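Local coordinates for protein methyltransferase (Streptococcus mutans, PDB 2B78) that is probably an S-adenosyl-L-methionine-dependent methyltransferase that may bind and act on RNA, at residues L93-R98 / F174-N179; D113-F118 / I195-R200; G148-I153 / G167-E172. One frame throughout, in Å; residues are numbered along the deposited sequence.

Contact 1 (L93-R98 / F174-N179)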
# COMPACT_ATOMS: atom_id res chain seq x y z
N LEU A 93 6.60 -7.08 18.32
CA LEU A 93 5.14 -7.14 18.24
C LEU A 93 4.73 -7.11 16.78
O LEU A 93 3.64 -7.56 16.42
CB LEU A 93 4.50 -5.93 18.95
CG LEU A 93 4.47 -5.92 20.48
CD1 LEU A 93 3.90 -4.59 20.95
CD2 LEU A 93 3.62 -7.08 20.99
N THR A 94 5.60 -6.55 15.95
CA THR A 94 5.37 -6.45 14.51
C THR A 94 6.62 -6.93 13.79
O THR A 94 7.65 -6.28 13.83
CB THR A 94 5.10 -4.99 14.10
OG1 THR A 94 3.81 -4.61 14.60
CG2 THR A 94 5.14 -4.84 12.58
N THR A 95 6.52 -8.08 13.12
CA THR A 95 7.67 -8.65 12.44
C THR A 95 7.62 -8.50 10.93
O THR A 95 8.48 -9.02 10.22
CB THR A 95 7.85 -10.14 12.80
OG1 THR A 95 6.73 -10.90 12.33
CG2 THR A 95 7.95 -10.30 14.31
N ALA A 96 6.62 -7.78 10.44
CA ALA A 96 6.50 -7.55 9.01
C ALA A 96 6.22 -6.07 8.84
O ALA A 96 5.23 -5.57 9.37
CB ALA A 96 5.37 -8.40 8.40
N TYR A 97 7.09 -5.37 8.11
CA TYR A 97 6.92 -3.94 7.88
C TYR A 97 7.77 -3.54 6.68
O TYR A 97 8.57 -4.34 6.19
CB TYR A 97 7.32 -3.14 9.12
CG TYR A 97 8.74 -3.37 9.60
CD1 TYR A 97 9.77 -2.51 9.21
CD2 TYR A 97 9.06 -4.45 10.43
CE1 TYR A 97 11.08 -2.72 9.64
CE2 TYR A 97 10.37 -4.67 10.86
CZ TYR A 97 11.37 -3.81 10.46
OH TYR A 97 12.67 -4.03 10.87
N ARG A 98 7.61 -2.31 6.20
CA ARG A 98 8.38 -1.88 5.03
C ARG A 98 9.76 -1.31 5.36
O ARG A 98 9.90 -0.43 6.21
CB ARG A 98 7.57 -0.87 4.22
CG ARG A 98 8.34 -0.28 3.04
CD ARG A 98 7.41 0.11 1.90
NE ARG A 98 6.80 -1.07 1.29
CZ ARG A 98 6.03 -1.04 0.21
NH1 ARG A 98 5.78 0.10 -0.41
NH2 ARG A 98 5.52 -2.17 -0.26
N PHE A 174 3.31 -18.77 5.59
CA PHE A 174 3.79 -18.75 6.97
C PHE A 174 3.17 -17.57 7.71
O PHE A 174 2.56 -16.70 7.09
CB PHE A 174 5.32 -18.68 7.02
CG PHE A 174 5.91 -17.46 6.34
CD1 PHE A 174 6.12 -16.28 7.06
CD2 PHE A 174 6.24 -17.48 4.99
CE1 PHE A 174 6.65 -15.13 6.43
CE2 PHE A 174 6.77 -16.36 4.35
CZ PHE A 174 6.98 -15.18 5.07
N LEU A 175 3.32 -17.55 9.03
CA LEU A 175 2.75 -16.48 9.84
C LEU A 175 3.76 -15.41 10.22
O LEU A 175 4.96 -15.67 10.33
CB LEU A 175 2.18 -17.06 11.14
CG LEU A 175 1.12 -18.16 11.08
CD1 LEU A 175 0.87 -18.70 12.49
CD2 LEU A 175 -0.16 -17.63 10.46
N ILE A 176 3.26 -14.18 10.38
CA ILE A 176 4.08 -13.06 10.83
C ILE A 176 3.22 -12.44 11.92
O ILE A 176 2.06 -12.84 12.11
CB ILE A 176 4.40 -12.04 9.70
CG1 ILE A 176 3.13 -11.51 9.04
CG2 ILE A 176 5.33 -12.69 8.66
CD1 ILE A 176 2.51 -10.32 9.76
N LEU A 177 3.79 -11.49 12.67
CA LEU A 177 3.06 -10.84 13.74
C LEU A 177 2.95 -9.37 13.40
O LEU A 177 3.88 -8.78 12.85
CB LEU A 177 3.81 -11.01 15.06
CG LEU A 177 3.02 -11.04 16.37
CD1 LEU A 177 2.30 -12.37 16.49
CD2 LEU A 177 3.98 -10.87 17.55
N GLU A 178 1.79 -8.78 13.70
CA GLU A 178 1.56 -7.36 13.47
C GLU A 178 0.65 -6.87 14.59
O GLU A 178 -0.45 -7.38 14.77
CB GLU A 178 0.87 -7.10 12.13
CG GLU A 178 0.86 -5.61 11.73
CD GLU A 178 -0.11 -5.32 10.59
OE1 GLU A 178 -1.34 -5.32 10.85
OE2 GLU A 178 0.34 -5.08 9.46
N ASN A 179 1.13 -5.88 15.35
CA ASN A 179 0.38 -5.35 16.48
C ASN A 179 0.16 -6.47 17.49
O ASN A 179 -0.81 -6.45 18.25
CB ASN A 179 -0.97 -4.81 16.01
CG ASN A 179 -0.84 -3.61 15.10
OD1 ASN A 179 -1.54 -3.50 14.09
ND2 ASN A 179 0.05 -2.69 15.45
O HOH W 1 2.92 -4.17 9.30
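Thr94 passes Glu178 with their CA atoms 4.1 Å apart, where the chain leading into strand 96-101 crosses the end of strand 174-178, the two directions differing by 129°. Leu177 is gripped through both of its backbone polar atoms by one residue. Thr95 N donates to Leu177 O over 2.7 Å, and Leu177 N returns a nearly straight bond of 3.0 Å to Thr95 OG1. This is possible because OG1 lies between the backbone N and the carbonyl carbon (chi1 64°), so the hydroxyl stands in for a backbone acceptor. Further along, Asn179 N points almost directly at Thr94 OG1, 3.1 Å away. Ala96 CB meets the CD1 tip of Ile176 at 3.7 Å, whereas Ala96 N is buried with no partner. A water donates to both Ala96 O and Glu178 OE2, and the other carboxylate oxygen of Glu178 forms a salt bridge with Arg203. The contact thus fastens the 174-185 hairpin to the loop that leads into strand 96-101, an outermost strand of the mixed sheet, with Ala96 of that strand packing on Ile176. Strand 110-115 flanks it through Tyr115, which touches Ala96, while helix 200-210 lies against Glu178 and Asn179 through Arg200.

Contact 2 (D113-F118 / I195-R200)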
# COMPACT_ATOMS: atom_id res chain seq x y z
N ASP A 113 10.17 -5.01 1.51
CA ASP A 113 9.44 -5.30 2.73
C ASP A 113 10.11 -6.46 3.45
O ASP A 113 10.78 -7.29 2.84
CB ASP A 113 7.99 -5.69 2.42
CG ASP A 113 7.21 -4.57 1.77
OD1 ASP A 113 7.18 -3.46 2.35
OD2 ASP A 113 6.60 -4.79 0.70
N CYS A 114 9.95 -6.50 4.76
CA CYS A 114 10.50 -7.61 5.49
C CYS A 114 9.29 -8.35 6.05
O CYS A 114 8.35 -7.73 6.57
CB CYS A 114 11.44 -7.15 6.60
SG CYS A 114 10.66 -6.50 8.07
N TYR A 115 9.31 -9.66 5.90
CA TYR A 115 8.25 -10.53 6.38
C TYR A 115 8.92 -11.59 7.24
O TYR A 115 9.28 -12.65 6.75
CB TYR A 115 7.54 -11.21 5.20
CG TYR A 115 6.50 -10.36 4.51
CD1 TYR A 115 5.15 -10.43 4.89
CD2 TYR A 115 6.84 -9.50 3.46
CE1 TYR A 115 4.17 -9.66 4.24
CE2 TYR A 115 5.87 -8.73 2.81
CZ TYR A 115 4.54 -8.83 3.20
OH TYR A 115 3.57 -8.11 2.52
N GLY A 116 9.08 -11.29 8.52
CA GLY A 116 9.73 -12.26 9.39
C GLY A 116 11.20 -12.38 9.05
O GLY A 116 11.95 -11.40 9.11
N ASP A 117 11.62 -13.59 8.69
CA ASP A 117 13.02 -13.84 8.35
C ASP A 117 13.35 -13.66 6.87
O ASP A 117 14.50 -13.85 6.46
CB ASP A 117 13.42 -15.25 8.77
CG ASP A 117 13.38 -15.44 10.27
OD1 ASP A 117 14.03 -14.64 10.99
OD2 ASP A 117 12.71 -16.38 10.74
N PHE A 118 12.36 -13.29 6.07
CA PHE A 118 12.55 -13.11 4.64
C PHE A 118 12.22 -11.69 4.17
O PHE A 118 11.45 -10.98 4.82
CB PHE A 118 11.67 -14.11 3.88
CG PHE A 118 12.03 -15.55 4.16
CD1 PHE A 118 13.00 -16.20 3.39
CD2 PHE A 118 11.44 -16.24 5.21
CE1 PHE A 118 13.36 -17.51 3.67
CE2 PHE A 118 11.80 -17.55 5.50
CZ PHE A 118 12.76 -18.19 4.73
N ILE A 195 -1.59 -9.82 2.68
CA ILE A 195 -1.86 -8.70 3.56
C ILE A 195 -1.25 -7.42 3.00
O ILE A 195 -0.28 -7.45 2.23
CB ILE A 195 -1.31 -8.96 4.99
CG1 ILE A 195 -1.83 -7.88 5.95
CG2 ILE A 195 0.21 -8.91 4.99
CD1 ILE A 195 -1.59 -8.20 7.43
N PHE A 196 -1.85 -6.28 3.34
CA PHE A 196 -1.32 -5.00 2.92
C PHE A 196 -0.82 -4.35 4.19
O PHE A 196 -1.60 -3.90 5.03
CB PHE A 196 -2.39 -4.15 2.24
CG PHE A 196 -2.60 -4.51 0.79
CD1 PHE A 196 -1.76 -4.00 -0.20
CD2 PHE A 196 -3.58 -5.42 0.43
CE1 PHE A 196 -1.89 -4.40 -1.53
CE2 PHE A 196 -3.72 -5.83 -0.90
CZ PHE A 196 -2.87 -5.32 -1.88
N LEU A 197 0.50 -4.34 4.34
CA LEU A 197 1.13 -3.81 5.53
C LEU A 197 0.84 -2.35 5.81
O LEU A 197 0.86 -1.93 6.97
CB LEU A 197 2.65 -4.03 5.46
CG LEU A 197 3.13 -5.49 5.37
CD1 LEU A 197 4.65 -5.53 5.28
CD2 LEU A 197 2.66 -6.28 6.58
N ASP A 198 0.57 -1.57 4.77
CA ASP A 198 0.30 -0.15 4.99
C ASP A 198 -0.96 0.13 5.81
O ASP A 198 -1.13 1.23 6.32
CB ASP A 198 0.24 0.62 3.65
CG ASP A 198 -0.69 -0.02 2.63
OD1 ASP A 198 -1.80 -0.43 3.00
OD2 ASP A 198 -0.30 -0.09 1.44
N GLN A 199 -1.83 -0.86 5.97
CA GLN A 199 -3.05 -0.64 6.76
C GLN A 199 -2.91 -1.09 8.22
O GLN A 199 -3.91 -1.24 8.94
CB GLN A 199 -4.22 -1.37 6.10
CG GLN A 199 -4.39 -0.96 4.65
CD GLN A 199 -5.52 -1.67 3.95
OE1 GLN A 199 -5.54 -2.91 3.87
NE2 GLN A 199 -6.47 -0.90 3.41
N ARG A 200 -1.67 -1.26 8.65
CA ARG A 200 -1.37 -1.72 10.02
C ARG A 200 -2.01 -0.90 11.13
O ARG A 200 -2.47 -1.45 12.12
CB ARG A 200 0.14 -1.74 10.25
CG ARG A 200 0.52 -2.09 11.69
CD ARG A 200 2.03 -2.25 11.84
NE ARG A 200 2.73 -0.99 11.63
CZ ARG A 200 3.36 -0.63 10.52
NH1 ARG A 200 3.42 -1.44 9.47
NH2 ARG A 200 3.94 0.56 10.46
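The far end of the Tyr115 ring meets the branched end of Leu197 obliquely and sets its edge against Ile195. Leu197 CD1 is 3.9 Å from Tyr115 CZ, and Leu197 CG is equally far from the phenolic OH. Ile195 instead uses its CG2 branch, which sits at the ring edge, close to the ring plane, 4.1 Å from Tyr115 CE1. With CG anti to its carbonyl carbon (chi1 -81°), Tyr115 leans out from the strand, and the far end of its ring spans the distance between two backbones that stay apart: the nearest CA atoms, those of Asp113 and Leu197, are 8.9 Å apart. No hydrogen bond joins the two segments. The polar ends are satisfied elsewhere, Tyr115 OH by Thr193 OG1 and Asp113 OD1 by a salt bridge with Arg98; the contact across the segments is apolar, between the Tyr115 ring and the side chains of Ile195 and Leu197. All five residues that touch are buried, and Ala96, Phe174 and Val185 also touch the Tyr115 side chain.

Each backbone has a tight local fold. Tyr115 to Phe118 form a type II' turn, closed by Tyr115 N to Phe118 O (2.7 Å) and Phe118 N to Tyr115 O (3.2 Å), with Gly116 at its second position. On the other side Leu197 belongs to a short 3-10 segment, and Gln199 follows as the N-cap of helix 200-210. Its side-chain NE2 is held by Asp292. The arrangement is that of a two-residue beta hairpin, formed by strands 110-115 and 118-123, packing through one aromatic side chain on the loop that leads into helix 200-210. Arg246, which binds S-adenosyl-L-homocysteine in a structure of this protein although none is bound here, has its side chain about 11 Å from that of Ile195.

Contact 3 (G148-I153 / G167-E172)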
# COMPACT_ATOMS: atom_id res chain seq x y z
N GLY A 148 16.38 -15.32 3.50
CA GLY A 148 16.15 -15.41 2.07
C GLY A 148 15.40 -14.22 1.54
O GLY A 148 14.97 -13.36 2.32
N ALA A 149 15.24 -14.15 0.22
CA ALA A 149 14.55 -13.04 -0.42
C ALA A 149 13.78 -13.45 -1.67
O ALA A 149 14.15 -14.40 -2.37
CB ALA A 149 15.55 -11.94 -0.77
N TYR A 150 12.71 -12.71 -1.93
CA TYR A 150 11.85 -12.90 -3.08
C TYR A 150 11.67 -11.55 -3.75
O TYR A 150 11.99 -10.52 -3.16
CB TYR A 150 10.49 -13.43 -2.64
CG TYR A 150 10.55 -14.87 -2.21
CD1 TYR A 150 10.26 -15.90 -3.10
CD2 TYR A 150 10.94 -15.20 -0.91
CE1 TYR A 150 10.37 -17.24 -2.72
CE2 TYR A 150 11.06 -16.53 -0.52
CZ TYR A 150 10.77 -17.54 -1.43
OH TYR A 150 10.89 -18.85 -1.03
N GLU A 151 11.18 -11.56 -4.98
CA GLU A 151 10.97 -10.32 -5.71
C GLU A 151 9.68 -10.33 -6.51
O GLU A 151 9.24 -11.38 -6.99
CB GLU A 151 12.15 -10.08 -6.66
CG GLU A 151 12.21 -11.05 -7.85
CD GLU A 151 13.44 -10.84 -8.72
OE1 GLU A 151 13.95 -9.70 -8.75
OE2 GLU A 151 13.88 -11.80 -9.38
N LYS A 152 9.06 -9.15 -6.64
CA LYS A 152 7.84 -8.99 -7.43
C LYS A 152 8.16 -8.06 -8.59
O LYS A 152 8.84 -7.05 -8.39
CB LYS A 152 6.71 -8.35 -6.60
CG LYS A 152 6.28 -9.11 -5.35
CD LYS A 152 5.78 -10.50 -5.68
CE LYS A 152 5.21 -11.18 -4.45
NZ LYS A 152 4.82 -12.59 -4.72
N ILE A 153 7.69 -8.40 -9.79
CA ILE A 153 7.88 -7.56 -10.96
C ILE A 153 6.58 -6.77 -11.09
O ILE A 153 5.52 -7.35 -11.35
CB ILE A 153 8.09 -8.40 -12.24
CG1 ILE A 153 9.34 -9.25 -12.10
CG2 ILE A 153 8.20 -7.50 -13.45
CD1 ILE A 153 10.54 -8.49 -11.62
N GLY A 167 19.28 -16.64 -1.19
CA GLY A 167 19.19 -17.31 0.09
C GLY A 167 18.26 -18.51 0.16
O GLY A 167 18.00 -19.18 -0.84
N GLN A 168 17.77 -18.79 1.37
CA GLN A 168 16.87 -19.91 1.60
C GLN A 168 15.48 -19.65 1.03
O GLN A 168 15.11 -18.50 0.76
CB GLN A 168 16.72 -20.17 3.11
CG GLN A 168 17.87 -20.91 3.77
CD GLN A 168 17.72 -20.95 5.29
OE1 GLN A 168 16.63 -21.21 5.81
NE2 GLN A 168 18.81 -20.70 6.00
N GLU A 169 14.72 -20.72 0.84
CA GLU A 169 13.36 -20.60 0.34
C GLU A 169 12.49 -20.49 1.59
O GLU A 169 12.86 -20.96 2.66
CB GLU A 169 12.96 -21.86 -0.45
CG GLU A 169 13.50 -21.93 -1.86
CD GLU A 169 12.60 -21.27 -2.89
OE1 GLU A 169 13.01 -21.19 -4.07
OE2 GLU A 169 11.48 -20.82 -2.54
N ALA A 170 11.33 -19.85 1.45
CA ALA A 170 10.41 -19.68 2.56
C ALA A 170 9.25 -20.65 2.38
O ALA A 170 8.99 -21.11 1.27
CB ALA A 170 9.88 -18.24 2.59
N PRO A 171 8.55 -20.99 3.47
CA PRO A 171 7.42 -21.90 3.31
C PRO A 171 6.45 -21.19 2.37
O PRO A 171 6.40 -19.95 2.39
CB PRO A 171 6.86 -22.02 4.73
CG PRO A 171 8.09 -21.87 5.58
CD PRO A 171 8.81 -20.72 4.90
N GLU A 172 5.70 -21.92 1.56
CA GLU A 172 4.78 -21.28 0.64
C GLU A 172 3.87 -20.30 1.38
O GLU A 172 3.52 -19.25 0.85
CB GLU A 172 3.95 -22.31 -0.12
CG GLU A 172 4.72 -22.98 -1.27
CD GLU A 172 5.44 -21.98 -2.17
OE1 GLU A 172 4.80 -21.00 -2.62
OE2 GLU A 172 6.64 -22.17 -2.43
O HOH W 2 8.08 -19.61 -1.08
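Tyr150 reaches from strand 148-153 into the loop 167-172, which runs from strand 162-165, at the edge of the five-stranded sheet, to strand 174-178. The phenol hydroxyl carries the polar bonding between the two. It donates to Glu169 OE2 at 2.6 Å and accepts from Ala170 N at 2.7 Å, the latter bond nearly straight (172°) and lying in the plane of the ring. A water adds a further hydrogen bond to Tyr150 OH at 2.9 Å. The same water lies within hydrogen-bonding distance of Ala170 O and, weakly, of Glu172 OE2, but has too few protons for every acceptor around it.

The Glu169 chain is bent at chi2 (-88°), which folds the carboxylate back toward the ring, and OE2 receives the hydroxyl from above the carboxylate plane; ring and carboxylate planes are 71° apart. Ala170 CB packs at 3.7 Å against Tyr150 CE2, and His164 makes an edge-to-face contact with the same ring.

Where the strand begins, Gly148 and Gly167 form an antiparallel non-hydrogen-bonded pair with CA atoms 4.1 Å apart, a close approach that the lack of side chains permits. Next to it Gly148 CA lies 3.5 Å from Gln168 O in a CH...O contact. That buried carbonyl has no conventional partner in the model, whereas Gly167 O is bound by His164 NE2.

The phenol's one proton goes to Glu169, which is consistent with an ionised carboxylate, while its oxygen accepts from Ala170 and the water; a single hydroxyl therefore holds this largely exposed connection against strand 148-153 by both backbone and side chain.

Contacts 1 and 2 lie with their centres about 6 Å apart and are joined by the Arg98-Asp113 salt bridge and a probable Thr95 O-Gly116 N hydrogen bond. Contact 3 is farther off, its centre about 16 Å from that of contact 1 and about 13 Å from that of contact 2, which it touches through the Phe118 ring packing on Gly148 and loop 167-172. All three reach the same five-stranded sheet; along the chain the segments of contacts 1 and 2 alternate, and contact 3 is nested inside both. Together they attach the 167-185 loop and hairpin and the loop before helix 200-210 to that sheet, and so probably hold it against the Rossmann-type methyltransferase part that follows.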